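Local coordinates for protein putative metallopeptidase (PDB 3IEH) that probably acts as a zinc-dependent carboxypeptidase or related hydrolase of the peptidase M14 family, and binds a zinc ion, at residues A[169-174]-A[254-259]. Numbering follows the deposited sequence.
Sequences CHEDVL and DQRVLA. With ZN (zinc ion), chain B.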
loop_
_atom_site.group_PDB
_atom_site.type_symbol
_atom_site.label_atom_id
_atom_site.label_comp_id
_atom_site.label_asym_id
_atom_site.label_seq_id
_atom_site.Cartn_x
_atom_site.Cartn_y
_atom_site.Cartn_z
ATOM N N CYS A 169 0.069 0.000 2.024
ATOM C CA CYS A 169 -0.003 1.025 3.066
ATOM C C CYS A 169 -1.321 1.794 3.091
ATOM O O CYS A 169 -1.582 2.646 2.226
ATOM C CB CYS A 169 1.170 1.954 2.907
ATOM S SG CYS A 169 2.704 1.010 3.166
ATOM N N HIS A 170 -2.148 1.477 4.085
ATOM C CA HIS A 170 -3.468 2.058 4.216
ATOM C C HIS A 170 -3.527 2.935 5.436
ATOM O O HIS A 170 -2.568 3.012 6.226
ATOM C CB HIS A 170 -4.508 0.954 4.323
ATOM C CG HIS A 170 -4.740 0.230 3.032
ATOM N ND1 HIS A 170 -5.873 0.407 2.277
ATOM C CD2 HIS A 170 -3.960 -0.624 2.335
ATOM C CE1 HIS A 170 -5.804 -0.341 1.194
ATOM N NE2 HIS A 170 -4.654 -0.978 1.205
ATOM N N GLU A 171 -4.633 3.654 5.547
ATOM C CA GLU A 171 -4.908 4.455 6.728
ATOM C C GLU A 171 -6.352 4.255 7.151
ATOM O O GLU A 171 -7.183 3.900 6.348
ATOM C CB GLU A 171 -4.660 5.923 6.476
ATOM C CG GLU A 171 -3.285 6.284 6.036
ATOM C CD GLU A 171 -2.947 7.695 6.472
ATOM O OE1 GLU A 171 -3.247 8.616 5.713
ATOM O OE2 GLU A 171 -2.468 7.910 7.609
ATOM N N ASP A 172 -6.634 4.479 8.425
ATOM C CA ASP A 172 -7.983 4.329 8.968
ATOM C C ASP A 172 -8.417 5.695 9.523
ATOM O O ASP A 172 -7.927 6.129 10.569
ATOM C CB ASP A 172 -7.969 3.217 10.040
ATOM C CG ASP A 172 -9.350 2.919 10.653
ATOM O OD1 ASP A 172 -10.346 3.656 10.451
ATOM O OD2 ASP A 172 -9.422 1.925 11.388
ATOM N N VAL A 173 -9.338 6.354 8.811
ATOM C CA VAL A 173 -9.872 7.682 9.200
ATOM C C VAL A 173 -10.782 7.632 10.443
ATOM O O VAL A 173 -11.057 8.649 11.047
ATOM C CB VAL A 173 -10.617 8.391 8.013
ATOM C CG1 VAL A 173 -11.906 7.640 7.590
ATOM C CG2 VAL A 173 -10.961 9.795 8.380
ATOM N N LEU A 174 -11.227 6.446 10.836
ATOM C CA LEU A 174 -12.017 6.304 12.032
ATOM C C LEU A 174 -11.174 5.961 13.251
ATOM O O LEU A 174 -11.727 5.753 14.330
ATOM C CB LEU A 174 -13.073 5.230 11.832
ATOM C CG LEU A 174 -14.142 5.590 10.789
ATOM C CD1 LEU A 174 -15.146 4.448 10.662
ATOM C CD2 LEU A 174 -14.850 6.911 11.125
ATOM N N ASP A 254 1.828 14.575 9.093
ATOM C CA ASP A 254 3.265 14.302 8.896
ATOM C C ASP A 254 3.800 13.130 9.727
ATOM O O ASP A 254 4.711 12.413 9.290
ATOM C CB ASP A 254 4.108 15.563 9.070
ATOM C CG ASP A 254 3.852 16.589 7.953
ATOM O OD1 ASP A 254 3.720 16.228 6.758
ATOM O OD2 ASP A 254 3.797 17.778 8.271
ATOM N N GLN A 255 3.217 12.903 10.894
ATOM C CA GLN A 255 3.552 11.726 11.687
ATOM C C GLN A 255 3.163 10.462 10.934
ATOM O O GLN A 255 3.883 9.445 10.985
ATOM C CB GLN A 255 2.836 11.754 13.034
ATOM C CG GLN A 255 3.557 12.576 14.057
ATOM C CD GLN A 255 4.821 11.877 14.552
ATOM O OE1 GLN A 255 4.759 10.763 15.102
ATOM N NE2 GLN A 255 5.963 12.532 14.379
ATOM N N ARG A 256 2.029 10.531 10.229
ATOM C CA ARG A 256 1.558 9.388 9.443
ATOM C C ARG A 256 2.482 9.154 8.248
ATOM O O ARG A 256 2.851 8.027 7.963
ATOM C CB ARG A 256 0.086 9.582 9.036
ATOM C CG ARG A 256 -0.866 9.472 10.238
ATOM C CD ARG A 256 -2.037 10.446 10.147
ATOM N NE ARG A 256 -2.683 10.364 8.850
ATOM C CZ ARG A 256 -3.512 11.284 8.358
ATOM N NH1 ARG A 256 -3.835 12.363 9.052
ATOM N NH2 ARG A 256 -4.030 11.117 7.157
ATOM N N VAL A 257 2.883 10.238 7.579
ATOM C CA VAL A 257 3.830 10.159 6.476
ATOM C C VAL A 257 5.102 9.452 6.954
ATOM O O VAL A 257 5.585 8.518 6.304
ATOM C CB VAL A 257 4.222 11.555 5.947
ATOM C CG1 VAL A 257 5.342 11.432 4.914
ATOM C CG2 VAL A 257 3.028 12.281 5.380
ATOM N N LEU A 258 5.644 9.901 8.085
ATOM C CA LEU A 258 6.881 9.316 8.652
ATOM C C LEU A 258 6.689 7.887 9.101
ATOM O O LEU A 258 7.588 7.051 8.921
ATOM C CB LEU A 258 7.406 10.150 9.826
ATOM C CG LEU A 258 7.892 11.558 9.439
ATOM C CD1 LEU A 258 8.331 12.307 10.673
ATOM C CD2 LEU A 258 9.015 11.548 8.409
ATOM N N ALA A 259 5.524 7.594 9.670
ATOM C CA ALA A 259 5.188 6.203 10.091
ATOM C C ALA A 259 5.114 5.259 8.894
ATOM O O ALA A 259 5.576 4.122 8.956
ATOM C CB ALA A 259 3.847 6.167 10.873
HETATM ZN ZN ZN B . -7.855 1.585 3.132
HETATM O O HOH W 1 -8.272 0.260 4.971
#
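Glu171 and Arg256 carry the whole contact, a buried two-pronged salt bridge between a central strand and the C-terminal helix. The arginine grips side-on: NE donates to Glu171 OE2 at 2.8 Å, while NH2 of Arg256 reaches Glu171 OE1 at 3.0 Å, the latter bond nearly straight at 174°. Both oxygens are met on their syn sides. They lie in or close to the guanidinium plane, but the carboxylate is twisted 33° from that plane, so the pairing is not quite flat. Glu171 runs extended beyond CG and crosses the arginine chain at about a right angle, its carboxylate at the guanidinium edge. Arg256 bends at chi2 and chi3 (50° at the latter), which brings NE back to OE2; the oxygen thus lies against the inner side of the chain, with Arg256 CB 3.4 Å from Glu171 OE2.

Each carboxylate oxygen has a further donor, OE1 the backbone N of Ala81 and OE2 the hydroxyl of Thr247; Arg256 NH1 in turn binds the carbonyl oxygen of Gln251. Together these bonds hold both flat groups in place. With alanine at Arg256, the buried carboxylate would probably be left without its countercharge, held by Ala81 and Thr247 but freer to turn.

On the neighbouring residue, His170 ND1 binds the zinc ion at 2.5 Å, in a site completed by His76, Glu79 and water. Glu79 OE1 also accepts from the backbone N of Glu171, which makes the salt bridge a near neighbour of the metal's ligand shell. One residue beyond Glu171, Asp172 OD1 accepts from the backbone N of Leu174, an Asx turn where the strand ends.

Within the mixed sheet of this M14-family domain, strand 165-172 runs between strands 68-73 and 242-248, and the salt bridge ties it to helix 253-271, with Arg256 also touching Ala81 at the start of helix 81-91.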